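Local coordinates for protein endoglycosidase (Bacteroides thetaiotaomicron, PDB 6Q64) that probably hydrolyses glycosidic bonds in complex N-glycans, as a TIM-barrel enzyme of glycoside hydrolase family 18, at residues N341-P344 and Y345-L348; A60-R63 and E64-T68; S300-P303 and E304-S307; Q214-I217 and E218-A222. The protein carries 1 engineered substitution. One frame throughout, in Å; residues are numbered along the deposited sequence.

Interaction 1. Residues N341-P344 and Y345-L348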
ATOM      1  N   ASN A 341       2.285  -5.332 -20.795  1.00 78.41           N
ATOM      2  CA  ASN A 341       2.205  -6.809 -20.965  1.00 81.37           C
ATOM      3  C   ASN A 341       0.998  -7.162 -21.852  1.00 79.85           C
ATOM      4  O   ASN A 341       0.122  -6.319 -22.058  1.00 72.26           O
ATOM      5  CB  ASN A 341       2.100  -7.563 -19.624  1.00 79.82           C
ATOM      6  CG  ASN A 341       3.433  -7.940 -19.017  1.00 78.82           C
ATOM      7  OD1 ASN A 341       4.228  -8.578 -19.689  1.00 82.53           O
ATOM      8  ND2 ASN A 341       3.663  -7.590 -17.756  1.00 73.17           N
ATOM      9  N   ASP A 342       0.914  -8.432 -22.243  1.00 81.84           N
ATOM     10  CA  ASP A 342      -0.219  -8.994 -23.005  1.00 80.62           C
ATOM     11  C   ASP A 342      -0.776 -10.158 -22.197  1.00 76.01           C
ATOM     12  O   ASP A 342      -0.152 -11.240 -22.117  1.00 75.90           O
ATOM     13  CB  ASP A 342       0.203  -9.385 -24.426  1.00 84.35           C
ATOM     14  CG  ASP A 342      -0.837 -10.211 -25.172  1.00 87.77           C
ATOM     15  OD1 ASP A 342      -2.049 -10.183 -24.781  1.00 82.32           O
ATOM     16  OD2 ASP A 342      -0.418 -10.925 -26.111  1.00 95.68           O
ATOM     17  N   PRO A 343      -1.984  -9.975 -21.622  1.00 71.66           N
ATOM     18  CA  PRO A 343      -2.689  -8.695 -21.640  1.00 70.70           C
ATOM     19  C   PRO A 343      -2.090  -7.645 -20.736  1.00 73.26           C
ATOM     20  O   PRO A 343      -1.311  -7.998 -19.872  1.00 78.78           O
ATOM     21  CB  PRO A 343      -4.041  -8.972 -20.972  1.00 71.50           C
ATOM     22  CG  PRO A 343      -3.851 -10.281 -20.223  1.00 68.15           C
ATOM     23  CD  PRO A 343      -2.772 -11.034 -20.976  1.00 69.55           C
ATOM     24  N   PRO A 344      -2.541  -6.374 -20.789  1.00 77.03           N
ATOM     25  CA  PRO A 344      -2.100  -5.368 -19.826  1.00 77.13           C
ATOM     26  C   PRO A 344      -2.538  -5.763 -18.412  1.00 74.60           C
ATOM     27  O   PRO A 344      -3.689  -6.206 -18.282  1.00 73.32           O
ATOM     28  CB  PRO A 344      -2.762  -4.055 -20.273  1.00 75.22           C
ATOM     29  CG  PRO A 344      -3.905  -4.474 -21.170  1.00 74.61           C
ATOM     30  CD  PRO A 344      -3.512  -5.819 -21.744  1.00 78.80           C
ATOM     31  N   TYR A 345      -1.630  -5.559 -17.438  1.00 75.10           N
ATOM     32  CA  TYR A 345      -1.718  -5.967 -16.002  1.00 77.75           C
ATOM     33  C   TYR A 345      -1.855  -7.502 -15.897  1.00 72.72           C
ATOM     34  O   TYR A 345      -2.567  -8.053 -15.019  1.00 66.75           O
ATOM     35  CB  TYR A 345      -2.812  -5.189 -15.265  1.00 78.97           C
ATOM     36  CG  TYR A 345      -2.380  -3.826 -14.798  1.00 83.12           C
ATOM     37  CD1 TYR A 345      -1.568  -3.670 -13.692  1.00 91.06           C
ATOM     38  CD2 TYR A 345      -2.754  -2.683 -15.478  1.00 91.92           C
ATOM     39  CE1 TYR A 345      -1.146  -2.417 -13.272  1.00 93.56           C
ATOM     40  CE2 TYR A 345      -2.357  -1.423 -15.072  1.00 93.23           C
ATOM     41  CZ  TYR A 345      -1.547  -1.293 -13.963  1.00 95.57           C
ATOM     42  OH  TYR A 345      -1.149  -0.062 -13.550  1.00109.76           O
ATOM     43  N   LYS A 346      -1.125  -8.187 -16.770  1.00 72.17           N
ATOM     44  CA  LYS A 346      -1.199  -9.654 -16.943  1.00 73.99           C
ATOM     45  C   LYS A 346      -1.087 -10.296 -15.563  1.00 75.56           C
ATOM     46  O   LYS A 346      -1.981 -11.081 -15.183  1.00 73.54           O
ATOM     47  CB  LYS A 346      -0.063 -10.124 -17.861  1.00 72.58           C
ATOM     48  CG  LYS A 346      -0.030 -11.616 -18.154  1.00 70.86           C
ATOM     49  CD  LYS A 346       1.203 -12.008 -18.893  1.00 72.39           C
ATOM     50  CE  LYS A 346       1.290 -13.487 -19.216  1.00 76.11           C
ATOM     51  NZ  LYS A 346       2.658 -13.835 -19.708  1.00 79.68           N
ATOM     52  N   TRP A 347       0.001  -9.970 -14.871  1.00 74.75           N
ATOM     53  CA  TRP A 347       0.490 -10.742 -13.707  1.00 73.68           C
ATOM     54  C   TRP A 347      -0.380 -10.414 -12.502  1.00 73.68           C
ATOM     55  O   TRP A 347      -0.951 -11.329 -11.898  1.00 69.45           O
ATOM     56  CB  TRP A 347       1.959 -10.431 -13.472  1.00 72.65           C
ATOM     57  CG  TRP A 347       2.799 -10.980 -14.578  1.00 74.15           C
ATOM     58  CD1 TRP A 347       3.619 -10.286 -15.411  1.00 76.88           C
ATOM     59  CD2 TRP A 347       2.887 -12.349 -14.988  1.00 76.12           C
ATOM     60  NE1 TRP A 347       4.251 -11.132 -16.281  1.00 75.45           N
ATOM     61  CE2 TRP A 347       3.806 -12.402 -16.058  1.00 75.05           C
ATOM     62  CE3 TRP A 347       2.318 -13.541 -14.524  1.00 79.83           C
ATOM     63  CZ2 TRP A 347       4.138 -13.594 -16.695  1.00 77.35           C
ATOM     64  CZ3 TRP A 347       2.637 -14.721 -15.157  1.00 83.13           C
ATOM     65  CH2 TRP A 347       3.517 -14.738 -16.247  1.00 81.23           C
ATOM     66  N   LEU A 348      -0.550  -9.134 -12.207  1.00 72.22           N
ATOM     67  CA  LEU A 348      -1.465  -8.749 -11.114  1.00 71.19           C
ATOM     68  C   LEU A 348      -2.851  -9.401 -11.315  1.00 70.57           C
ATOM     69  O   LEU A 348      -3.366  -9.985 -10.355  1.00 75.71           O
ATOM     70  CB  LEU A 348      -1.525  -7.225 -11.025  1.00 72.12           C
ATOM     71  CG  LEU A 348      -2.221  -6.693  -9.775  1.00 76.20           C
ATOM     72  CD1 LEU A 348      -1.534  -7.184  -8.500  1.00 77.64           C
ATOM     73  CD2 LEU A 348      -2.284  -5.170  -9.801  1.00 78.01           C
TER

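Interaction 2. Residues A60-R63 and E64-T68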
ATOM      1  N   ALA A  60     -21.264  -1.411  -8.324  1.00 83.68           N
ATOM      2  CA  ALA A  60     -21.907  -1.574  -6.998  1.00 81.74           C
ATOM      3  C   ALA A  60     -21.458  -2.914  -6.400  1.00 79.60           C
ATOM      4  O   ALA A  60     -21.110  -2.935  -5.203  1.00 86.14           O
ATOM      5  CB  ALA A  60     -23.406  -1.487  -7.111  1.00 80.06           C
ATOM      6  N   GLN A  61     -21.427  -3.977  -7.204  1.00 74.79           N
ATOM      7  CA  GLN A  61     -20.920  -5.296  -6.768  1.00 78.39           C
ATOM      8  C   GLN A  61     -19.421  -5.185  -6.510  1.00 78.42           C
ATOM      9  O   GLN A  61     -18.935  -5.869  -5.595  1.00 83.19           O
ATOM     10  CB  GLN A  61     -21.130  -6.372  -7.814  1.00 80.71           C
ATOM     11  CG  GLN A  61     -22.483  -6.262  -8.468  1.00 92.01           C
ATOM     12  CD  GLN A  61     -23.432  -7.302  -7.952  1.00 99.51           C
ATOM     13  OE1 GLN A  61     -23.438  -7.604  -6.759  1.00 97.68           O
ATOM     14  NE2 GLN A  61     -24.227  -7.849  -8.869  1.00106.57           N
ATOM     15  N   ILE A  62     -18.701  -4.383  -7.290  1.00 75.75           N
ATOM     16  CA  ILE A  62     -17.237  -4.242  -7.070  1.00 77.34           C
ATOM     17  C   ILE A  62     -17.058  -3.596  -5.702  1.00 77.42           C
ATOM     18  O   ILE A  62     -16.252  -4.101  -4.925  1.00 74.94           O
ATOM     19  CB  ILE A  62     -16.533  -3.460  -8.193  1.00 79.59           C
ATOM     20  CG1 ILE A  62     -16.653  -4.199  -9.525  1.00 79.80           C
ATOM     21  CG2 ILE A  62     -15.069  -3.214  -7.857  1.00 78.63           C
ATOM     22  CD1 ILE A  62     -16.208  -5.636  -9.452  1.00 77.59           C
ATOM     23  N   ARG A  63     -17.821  -2.539  -5.439  1.00 77.41           N
ATOM     24  CA  ARG A  63     -17.787  -1.785  -4.166  1.00 74.74           C
ATOM     25  C   ARG A  63     -18.126  -2.730  -3.001  1.00 78.36           C
ATOM     26  O   ARG A  63     -17.469  -2.573  -1.948  1.00 74.57           O
ATOM     27  CB  ARG A  63     -18.712  -0.569  -4.255  1.00 73.10           C
ATOM     28  CG  ARG A  63     -17.992   0.741  -4.546  1.00 74.64           C
ATOM     29  CD  ARG A  63     -18.939   1.941  -4.454  1.00 84.32           C
ATOM     30  NE  ARG A  63     -19.503   2.248  -5.767  1.00 91.52           N
ATOM     31  CZ  ARG A  63     -20.763   2.068  -6.141  1.00 93.58           C
ATOM     32  NH1 ARG A  63     -21.679   1.652  -5.289  1.00 95.28           N
ATOM     33  NH2 ARG A  63     -21.108   2.348  -7.384  1.00107.30           N
ATOM     34  N   GLU A  64     -19.085  -3.655  -3.181  1.00 79.48           N
ATOM     35  CA  GLU A  64     -19.467  -4.687  -2.176  1.00 83.99           C
ATOM     36  C   GLU A  64     -18.266  -5.606  -1.919  1.00 80.22           C
ATOM     37  O   GLU A  64     -17.784  -5.673  -0.786  1.00 86.44           O
ATOM     38  CB  GLU A  64     -20.696  -5.490  -2.615  1.00 89.52           C
ATOM     39  CG  GLU A  64     -22.028  -4.798  -2.324  1.00104.14           C
ATOM     40  CD  GLU A  64     -22.451  -4.658  -0.855  1.00116.53           C
ATOM     41  OE1 GLU A  64     -21.860  -3.823  -0.103  1.00112.85           O
ATOM     42  OE2 GLU A  64     -23.399  -5.375  -0.454  1.00121.78           O
ATOM     43  N   TYR A  65     -17.802  -6.286  -2.949  1.00 78.12           N
ATOM     44  CA  TYR A  65     -16.603  -7.163  -2.948  1.00 78.20           C
ATOM     45  C   TYR A  65     -15.472  -6.608  -2.063  1.00 77.18           C
ATOM     46  O   TYR A  65     -14.798  -7.331  -1.313  1.00 77.75           O
ATOM     47  CB  TYR A  65     -16.079  -7.262  -4.382  1.00 75.05           C
ATOM     48  CG  TYR A  65     -14.861  -8.121  -4.529  1.00 72.22           C
ATOM     49  CD1 TYR A  65     -14.963  -9.490  -4.341  1.00 71.58           C
ATOM     50  CD2 TYR A  65     -13.625  -7.572  -4.840  1.00 76.12           C
ATOM     51  CE1 TYR A  65     -13.859 -10.314  -4.451  1.00 72.40           C
ATOM     52  CE2 TYR A  65     -12.504  -8.382  -4.948  1.00 79.44           C
ATOM     53  CZ  TYR A  65     -12.633  -9.759  -4.775  1.00 79.22           C
ATOM     54  OH  TYR A  65     -11.561 -10.599  -4.913  1.00 87.64           O
ATOM     55  N   ARG A  66     -15.194  -5.330  -2.233  1.00 82.66           N
ATOM     56  CA  ARG A  66     -14.052  -4.608  -1.619  1.00 87.11           C
ATOM     57  C   ARG A  66     -14.100  -4.839  -0.098  1.00 89.89           C
ATOM     58  O   ARG A  66     -13.065  -4.768   0.563  1.00 92.53           O
ATOM     59  CB  ARG A  66     -14.243  -3.130  -2.001  1.00 94.21           C
ATOM     60  CG  ARG A  66     -12.994  -2.266  -2.081  1.00 95.60           C
ATOM     61  CD  ARG A  66     -12.762  -1.788  -3.502  1.00 97.64           C
ATOM     62  NE  ARG A  66     -12.025  -2.795  -4.229  1.00 95.99           N
ATOM     63  CZ  ARG A  66     -11.750  -2.776  -5.516  1.00 90.47           C
ATOM     64  NH1 ARG A  66     -12.168  -1.790  -6.299  1.00 94.61           N
ATOM     65  NH2 ARG A  66     -11.040  -3.779  -6.001  1.00 93.45           N
ATOM     66  N   LYS A  67     -15.307  -5.055   0.424  1.00 93.47           N
ATOM     67  CA  LYS A  67     -15.665  -5.029   1.860  1.00 93.48           C
ATOM     68  C   LYS A  67     -15.754  -6.473   2.363  1.00 89.75           C
ATOM     69  O   LYS A  67     -15.644  -6.681   3.552  1.00 91.60           O
ATOM     70  CB  LYS A  67     -16.979  -4.255   2.026  1.00 96.82           C
ATOM     71  CG  LYS A  67     -16.894  -2.764   1.698  1.00101.57           C
ATOM     72  CD  LYS A  67     -18.130  -1.923   2.068  1.00112.23           C
ATOM     73  CE  LYS A  67     -19.480  -2.552   1.750  1.00117.84           C
ATOM     74  NZ  LYS A  67     -20.159  -1.891   0.606  1.00124.93           N
ATOM     75  N   THR A  68     -15.963  -7.439   1.477  1.00 87.67           N
ATOM     76  CA  THR A  68     -15.801  -8.873   1.794  1.00 84.19           C
ATOM     77  C   THR A  68     -14.320  -9.110   2.062  1.00 83.69           C
ATOM     78  O   THR A  68     -13.506  -8.246   1.744  1.00 75.32           O
ATOM     79  CB  THR A  68     -16.316  -9.772   0.668  1.00 84.08           C
ATOM     80  OG1 THR A  68     -15.324  -9.763  -0.369  1.00 84.32           O
ATOM     81  CG2 THR A  68     -17.685  -9.351   0.182  1.00 88.54           C
TER

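Interaction 3. Residues S300-P303 and E304-S307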
ATOM      1  N   SER A 300       7.886 -22.690  -5.678  1.00 82.83           N
ATOM      2  CA  SER A 300       6.610 -22.647  -4.925  1.00 78.46           C
ATOM      3  C   SER A 300       6.432 -23.976  -4.212  1.00 73.64           C
ATOM      4  O   SER A 300       6.896 -24.994  -4.719  1.00 70.38           O
ATOM      5  CB  SER A 300       5.410 -22.375  -5.812  1.00 75.82           C
ATOM      6  OG  SER A 300       4.199 -22.373  -5.064  1.00 67.31           O
ATOM      7  N   VAL A 301       5.660 -23.925  -3.142  1.00 73.62           N
ATOM      8  CA  VAL A 301       5.225 -25.089  -2.318  1.00 80.85           C
ATOM      9  C   VAL A 301       4.070 -25.788  -3.054  1.00 75.99           C
ATOM     10  O   VAL A 301       3.547 -26.810  -2.588  1.00 74.78           O
ATOM     11  CB  VAL A 301       4.866 -24.552  -0.914  1.00 76.54           C
ATOM     12  CG1 VAL A 301       3.440 -24.026  -0.867  1.00 74.91           C
ATOM     13  CG2 VAL A 301       5.147 -25.564   0.165  1.00 79.91           C
ATOM     14  N   ARG A 302       3.642 -25.192  -4.158  1.00 77.45           N
ATOM     15  CA  ARG A 302       2.633 -25.780  -5.069  1.00 79.86           C
ATOM     16  C   ARG A 302       3.381 -26.263  -6.299  1.00 83.06           C
ATOM     17  O   ARG A 302       3.853 -25.466  -7.096  1.00 86.14           O
ATOM     18  CB  ARG A 302       1.563 -24.738  -5.381  1.00 74.57           C
ATOM     19  CG  ARG A 302       1.006 -24.052  -4.145  1.00 68.14           C
ATOM     20  CD  ARG A 302      -0.369 -23.561  -4.457  1.00 66.44           C
ATOM     21  NE  ARG A 302      -1.045 -22.827  -3.400  1.00 64.91           N
ATOM     22  CZ  ARG A 302      -2.068 -23.291  -2.676  1.00 58.12           C
ATOM     23  NH1 ARG A 302      -2.533 -24.513  -2.843  1.00 57.64           N
ATOM     24  NH2 ARG A 302      -2.661 -22.501  -1.807  1.00 57.00           N
ATOM     25  N   PRO A 303       3.598 -27.578  -6.454  1.00 87.04           N
ATOM     26  CA  PRO A 303       4.453 -28.051  -7.538  1.00 86.98           C
ATOM     27  C   PRO A 303       3.900 -27.552  -8.882  1.00 83.91           C
ATOM     28  O   PRO A 303       4.663 -27.053  -9.651  1.00 87.14           O
ATOM     29  CB  PRO A 303       4.439 -29.577  -7.371  1.00 92.16           C
ATOM     30  CG  PRO A 303       3.198 -29.864  -6.525  1.00 92.48           C
ATOM     31  CD  PRO A 303       3.028 -28.657  -5.633  1.00 88.89           C
ATOM     32  N   GLU A 304       2.584 -27.601  -9.083  1.00 79.19           N
ATOM     33  CA  GLU A 304       1.952 -27.252 -10.383  1.00 78.47           C
ATOM     34  C   GLU A 304       2.273 -25.801 -10.785  1.00 77.75           C
ATOM     35  O   GLU A 304       2.389 -25.540 -11.977  1.00 85.54           O
ATOM     36  CB  GLU A 304       0.455 -27.563 -10.357  1.00 75.29           C
ATOM     37  CG  GLU A 304      -0.379 -26.619  -9.546  1.00 73.50           C
ATOM     38  CD  GLU A 304      -0.479 -26.966  -8.070  1.00 75.87           C
ATOM     39  OE1 GLU A 304      -1.342 -26.349  -7.438  1.00 73.96           O
ATOM     40  OE2 GLU A 304       0.317 -27.828  -7.541  1.00 78.58           O
ATOM     41  N   LEU A 305       2.482 -24.896  -9.839  1.00 76.88           N
ATOM     42  CA  LEU A 305       2.914 -23.503 -10.137  1.00 77.02           C
ATOM     43  C   LEU A 305       4.332 -23.453 -10.739  1.00 82.77           C
ATOM     44  O   LEU A 305       4.657 -22.409 -11.295  1.00 86.22           O
ATOM     45  CB  LEU A 305       2.875 -22.669  -8.854  1.00 75.51           C
ATOM     46  CG  LEU A 305       1.665 -21.760  -8.685  1.00 75.93           C
ATOM     47  CD1 LEU A 305       0.358 -22.497  -8.943  1.00 75.53           C
ATOM     48  CD2 LEU A 305       1.665 -21.140  -7.294  1.00 74.73           C
ATOM     49  N   ASN A 306       5.177 -24.481 -10.597  1.00 83.61           N
ATOM     50  CA  ASN A 306       6.618 -24.372 -10.979  1.00 87.90           C
ATOM     51  C   ASN A 306       6.838 -24.736 -12.465  1.00 88.77           C
ATOM     52  O   ASN A 306       7.940 -24.506 -12.976  1.00 83.95           O
ATOM     53  CB  ASN A 306       7.523 -25.195 -10.048  1.00 85.17           C
ATOM     54  CG  ASN A 306       7.419 -24.781  -8.596  1.00 81.04           C
ATOM     55  OD1 ASN A 306       7.362 -23.590  -8.266  1.00 76.16           O
ATOM     56  ND2 ASN A 306       7.408 -25.770  -7.722  1.00 78.37           N
ATOM     57  N   SER A 307       5.829 -25.276 -13.139  1.00 92.47           N
ATOM     58  CA  SER A 307       5.839 -25.534 -14.603  1.00102.00           C
ATOM     59  C   SER A 307       5.454 -24.278 -15.396  1.00100.44           C
ATOM     60  O   SER A 307       5.478 -24.318 -16.623  1.00 99.50           O
ATOM     61  CB  SER A 307       4.909 -26.672 -14.909  1.00103.54           C
ATOM     62  OG  SER A 307       3.585 -26.336 -14.512  1.00 99.97           O
TER

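Interaction 4. Residues Q214-I217 and E218-A222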
ATOM      1  N   GLN A 214       6.159   6.009  18.313  1.00 84.94           N
ATOM      2  CA  GLN A 214       4.896   5.556  18.866  1.00 84.35           C
ATOM      3  C   GLN A 214       3.878   6.698  18.823  1.00 88.22           C
ATOM      4  O   GLN A 214       2.710   6.445  18.457  1.00 87.51           O
ATOM      5  CB  GLN A 214       5.101   5.039  20.293  1.00 82.69           C
ATOM      6  CG  GLN A 214       3.816   4.837  21.095  1.00 78.87           C
ATOM      7  CD  GLN A 214       3.036   3.598  20.673  1.00 75.78           C
ATOM      8  OE1 GLN A 214       3.600   2.602  20.205  1.00 76.98           O
ATOM      9  NE2 GLN A 214       1.732   3.666  20.858  1.00 71.44           N
ATOM     10  N   VAL A 215       4.260   7.908  19.213  1.00 96.32           N
ATOM     11  CA  VAL A 215       3.258   9.022  19.278  1.00107.44           C
ATOM     12  C   VAL A 215       3.098   9.594  17.855  1.00103.22           C
ATOM     13  O   VAL A 215       2.052  10.231  17.554  1.00 97.60           O
ATOM     14  CB  VAL A 215       3.573  10.062  20.379  1.00114.06           C
ATOM     15  CG1 VAL A 215       4.899  10.760  20.159  1.00117.88           C
ATOM     16  CG2 VAL A 215       2.440  11.071  20.558  1.00116.73           C
ATOM     17  N   PHE A 216       4.048   9.267  16.976  1.00 98.23           N
ATOM     18  CA  PHE A 216       3.943   9.528  15.522  1.00 96.53           C
ATOM     19  C   PHE A 216       2.700   8.808  14.996  1.00 92.17           C
ATOM     20  O   PHE A 216       1.681   9.440  14.627  1.00 93.21           O
ATOM     21  CB  PHE A 216       5.225   9.085  14.820  1.00 96.82           C
ATOM     22  CG  PHE A 216       5.200   9.365  13.343  1.00101.83           C
ATOM     23  CD1 PHE A 216       5.041  10.664  12.884  1.00103.44           C
ATOM     24  CD2 PHE A 216       5.286   8.333  12.415  1.00103.29           C
ATOM     25  CE1 PHE A 216       5.000  10.932  11.524  1.00103.61           C
ATOM     26  CE2 PHE A 216       5.238   8.601  11.055  1.00 99.75           C
ATOM     27  CZ  PHE A 216       5.101   9.904  10.615  1.00102.96           C
ATOM     28  N   ILE A 217       2.780   7.485  15.027  1.00 87.16           N
ATOM     29  CA  ILE A 217       1.700   6.545  14.616  1.00 82.68           C
ATOM     30  C   ILE A 217       0.439   6.827  15.425  1.00 82.69           C
ATOM     31  O   ILE A 217      -0.637   6.723  14.864  1.00 84.69           O
ATOM     32  CB  ILE A 217       2.180   5.106  14.837  1.00 78.80           C
ATOM     33  CG1 ILE A 217       3.331   4.754  13.898  1.00 78.06           C
ATOM     34  CG2 ILE A 217       1.032   4.129  14.724  1.00 76.27           C
ATOM     35  CD1 ILE A 217       4.016   3.482  14.279  1.00 78.30           C
ATOM     36  N   GLU A 218       0.577   7.129  16.711  1.00 87.45           N
ATOM     37  CA  GLU A 218      -0.582   7.414  17.592  1.00 91.13           C
ATOM     38  C   GLU A 218      -1.354   8.611  17.018  1.00 91.38           C
ATOM     39  O   GLU A 218      -2.602   8.532  16.997  1.00 89.12           O
ATOM     40  CB  GLU A 218      -0.113   7.661  19.026  1.00 95.67           C
ATOM     41  CG  GLU A 218      -0.510   6.591  20.021  1.00 96.32           C
ATOM     42  CD  GLU A 218       0.002   6.866  21.428  1.00102.32           C
ATOM     43  OE1 GLU A 218      -0.087   8.038  21.881  1.00107.94           O
ATOM     44  OE2 GLU A 218       0.525   5.923  22.061  1.00103.11           O
ATOM     45  N   THR A 219      -0.637   9.651  16.558  1.00 93.03           N
ATOM     46  CA  THR A 219      -1.219  10.938  16.075  1.00 97.15           C
ATOM     47  C   THR A 219      -1.872  10.761  14.703  1.00 94.74           C
ATOM     48  O   THR A 219      -2.947  11.331  14.498  1.00 99.93           O
ATOM     49  CB  THR A 219      -0.196  12.068  15.932  1.00102.10           C
ATOM     50  OG1 THR A 219       0.593  12.194  17.119  1.00103.98           O
ATOM     51  CG2 THR A 219      -0.880  13.389  15.643  1.00106.55           C
ATOM     52  N   LEU A 220      -1.250  10.007  13.801  1.00 89.47           N
ATOM     53  CA  LEU A 220      -1.882   9.617  12.513  1.00 84.75           C
ATOM     54  C   LEU A 220      -3.158   8.808  12.780  1.00 85.61           C
ATOM     55  O   LEU A 220      -4.190   9.226  12.265  1.00 89.54           O
ATOM     56  CB  LEU A 220      -0.879   8.846  11.664  1.00 80.95           C
ATOM     57  CG  LEU A 220       0.355   9.641  11.252  1.00 85.32           C
ATOM     58  CD1 LEU A 220       1.421   8.749  10.633  1.00 83.62           C
ATOM     59  CD2 LEU A 220      -0.036  10.743  10.285  1.00 92.65           C
ATOM     60  N   SER A 221      -3.137   7.737  13.586  1.00 84.24           N
ATOM     61  CA  SER A 221      -4.371   6.957  13.877  1.00 85.62           C
ATOM     62  C   SER A 221      -5.449   7.878  14.452  1.00 88.33           C
ATOM     63  O   SER A 221      -6.585   7.813  13.958  1.00 88.98           O
ATOM     64  CB  SER A 221      -4.166   5.746  14.765  1.00 83.88           C
ATOM     65  OG  SER A 221      -4.325   4.547  13.999  1.00 90.46           O
ATOM     66  N   ALA A 222      -5.116   8.719  15.429  1.00 91.52           N
ATOM     67  CA  ALA A 222      -6.124   9.507  16.181  1.00 96.10           C
ATOM     68  C   ALA A 222      -6.939  10.282  15.159  1.00 97.21           C
ATOM     69  O   ALA A 222      -8.162  10.452  15.341  1.00 94.07           O
ATOM     70  CB  ALA A 222      -5.473  10.442  17.176  1.00102.54           C
TER

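Interaction 1. Residues N341-P344 and Y345-L348
Pro343 and Lys346 are the two ends of a type II beta turn that follows a cis peptide bond before Pro343 and delivers the chain, through Tyr345 at the N-cap position, into helix 346-358. The side chain that gathers the contact is Lys346. Its CG stands anti to the backbone N (chi1 -179°) and the rest is fully extended, which draws the methylenes back along the preceding loop: CB lies 3.8 Å from Asn341 CB, CG is 4.0 Å from Pro343 CD, and CD passes 3.6 Å from Asp342 O. The same CD sits over one face of the Trp347 indole, toward its rim. Asn341 approaches obliquely on the same side of that plane, ND2 being 3.6 Å from Trp347 CD1 with amide and ring planes 89° apart; its N-H groups are spent on Trp290 O and Asp338 OD1. With an alanine here instead of Lys346, the long aliphatic arm is missing, and the Pro343 ring and the indole face would probably lose their shared packing partner. Asp338 also binds the amides of Trp347 and Leu348, fastening the first turn of helix 346-358 to the loop that leaves barrel strand 329-333.

Interaction 2. Residues A60-R63 and E64-T68
Ile62, near the C-terminal end of helix 53-65, and Arg66, four residues on, meet side chain to side chain; this alpha-helix precedes the first strand of the TIM barrel, 72-76. Ile62 CG2, placed anti to the backbone N, comes over one face of the Arg66 guanidinium and approaches NH1 to 3.6 Å. Arg66 gets there through bends at chi2 and chi3. Beneath these side chains runs the i to i+4 backbone pattern of an alpha-helix: Glu64 N binds Ala60 O at 3.0 Å, Tyr65 N binds Gln61 O at 2.9 Å and nearly straight (168°), and Arg66 N binds Ile62 O at 3.1 Å. On the solvent side Glu64, folded at chi2 (-69°), meets Lys67, and Lys67 NZ reaches Glu64 OE1 at 2.7 Å, nearly along the C-O axis, to make a salt bridge between residues three apart.

The arginines are fixed from outside the helix. Arg66 forms a salt bridge with Asp99 and also binds Asp96 O, so its flat group is held still while the isoleucine methyl lies against it; Arg63 pairs with Glu48 and donates to Val124 O. Further along the chain, Thr68 OG1 donates back to Tyr65 O at 2.7 Å, in the carbonyl plane and on a lone pair, with a C=O...donor angle of 130°.

Interaction 3. Residues S300-P303 and E304-S307
An ST turn at Ser300, bridged by the side-chain amide of Asn306, organises this loop on the outside of the barrel. Ser300 OG accepts from Arg302 N at 3.0 Å. Asn306 answers the backbone of the same serine with both ends of its amide: Ser300 N donates to Asn306 OD1 at 2.8 Å, in the carbonyl plane and on a lone pair, while Asn306 ND2 donates to Ser300 O at 3.1 Å, nearly straight at 170°. Its CG lies anti to its own carbonyl carbon (chi1 -59°), which turns the flat amide back toward Ser300. The Asn306 backbone joins in, for its N binds Pro303 O at 2.8 Å; Leu305 N makes a weak bond to Arg302 O.

A leucine in place of Asn306 has neither amide donor nor acceptor, and Ser300 N and O would probably both lose their mates, leaving the loop freer to open. Between these bonds Leu305 CD2 fills the inner side, 3.6 Å from Ser300 OG and 4.1 Å from Arg302 CB. Arg302 and Glu304 run alongside each other in one direction, yet their charged groups do not pair: Arg302 turns to Asp320 and Thr318 O, and Glu304 OE1 bonds Tyr359 OH. Ser300 OG is bound as well to Asp315 on helix 311-317, and Asn306 OD1 to Asn311 at the start of that helix, so the loop following helix 286-289 is tied directly to the helix it leads into.

Interaction 4. Residues Q214-I217 and E218-A222
Phe216 and Leu220 make the tight part of this contact, one turn apart on the buried flank of helix 211-224. Leu220 CD1 lies over one face of the phenyl ring, 4.0 Å from the centroid of Phe216, in a CH-pi contact offset toward the rim. The ring is swung there with its CG anti to the backbone N (chi1 -178°). It also touches Val166 of helix 162-179, while Ile217 and Leu220 rest on Leu231 of strand 230-235, so this face of the helix packs on both a barrel strand and the preceding helix.

The flank carrying Val215, Glu218 and Thr219 is partly exposed and more polar. Helix 162-179 borders Val215 and Thr219, but their side chains pack loosely, Val215 CG2 staying 4.1 Å from Thr219 OG1. At the start of the segment the buried Gln214 reaches out through NE2 to Glu218 OE2, donating at 2.8 Å and almost straight (175°), on the anti side of the carboxylate and 22° out of its plane, while Gln214 OE1 bonds Thr244. With both ends of its amide engaged, the glutamine is held against rotation, and the N-H it gives to OE2 would probably favour the ionised form of Glu218.

Overall arrangement
All four contacts are local, joining residues a few positions apart at different places round one TIM barrel. Interaction 4 is the buried one, built on apolar packing and one amide-carboxylate bond in a helix set against a barrel strand and helix 162-179; interaction 2, also helical, lies at the surface and relies on charged side chains. Interactions 1 and 3 are partly buried and shape loops: one leads into the last helix by a proline-rich turn and aliphatic packing, the other folds back through side-chain to backbone hydrogen bonds. They share one side of the chain, whereas interaction 4 lies opposite, its centre about 42 Å from that of interaction 3. None of the four touches another.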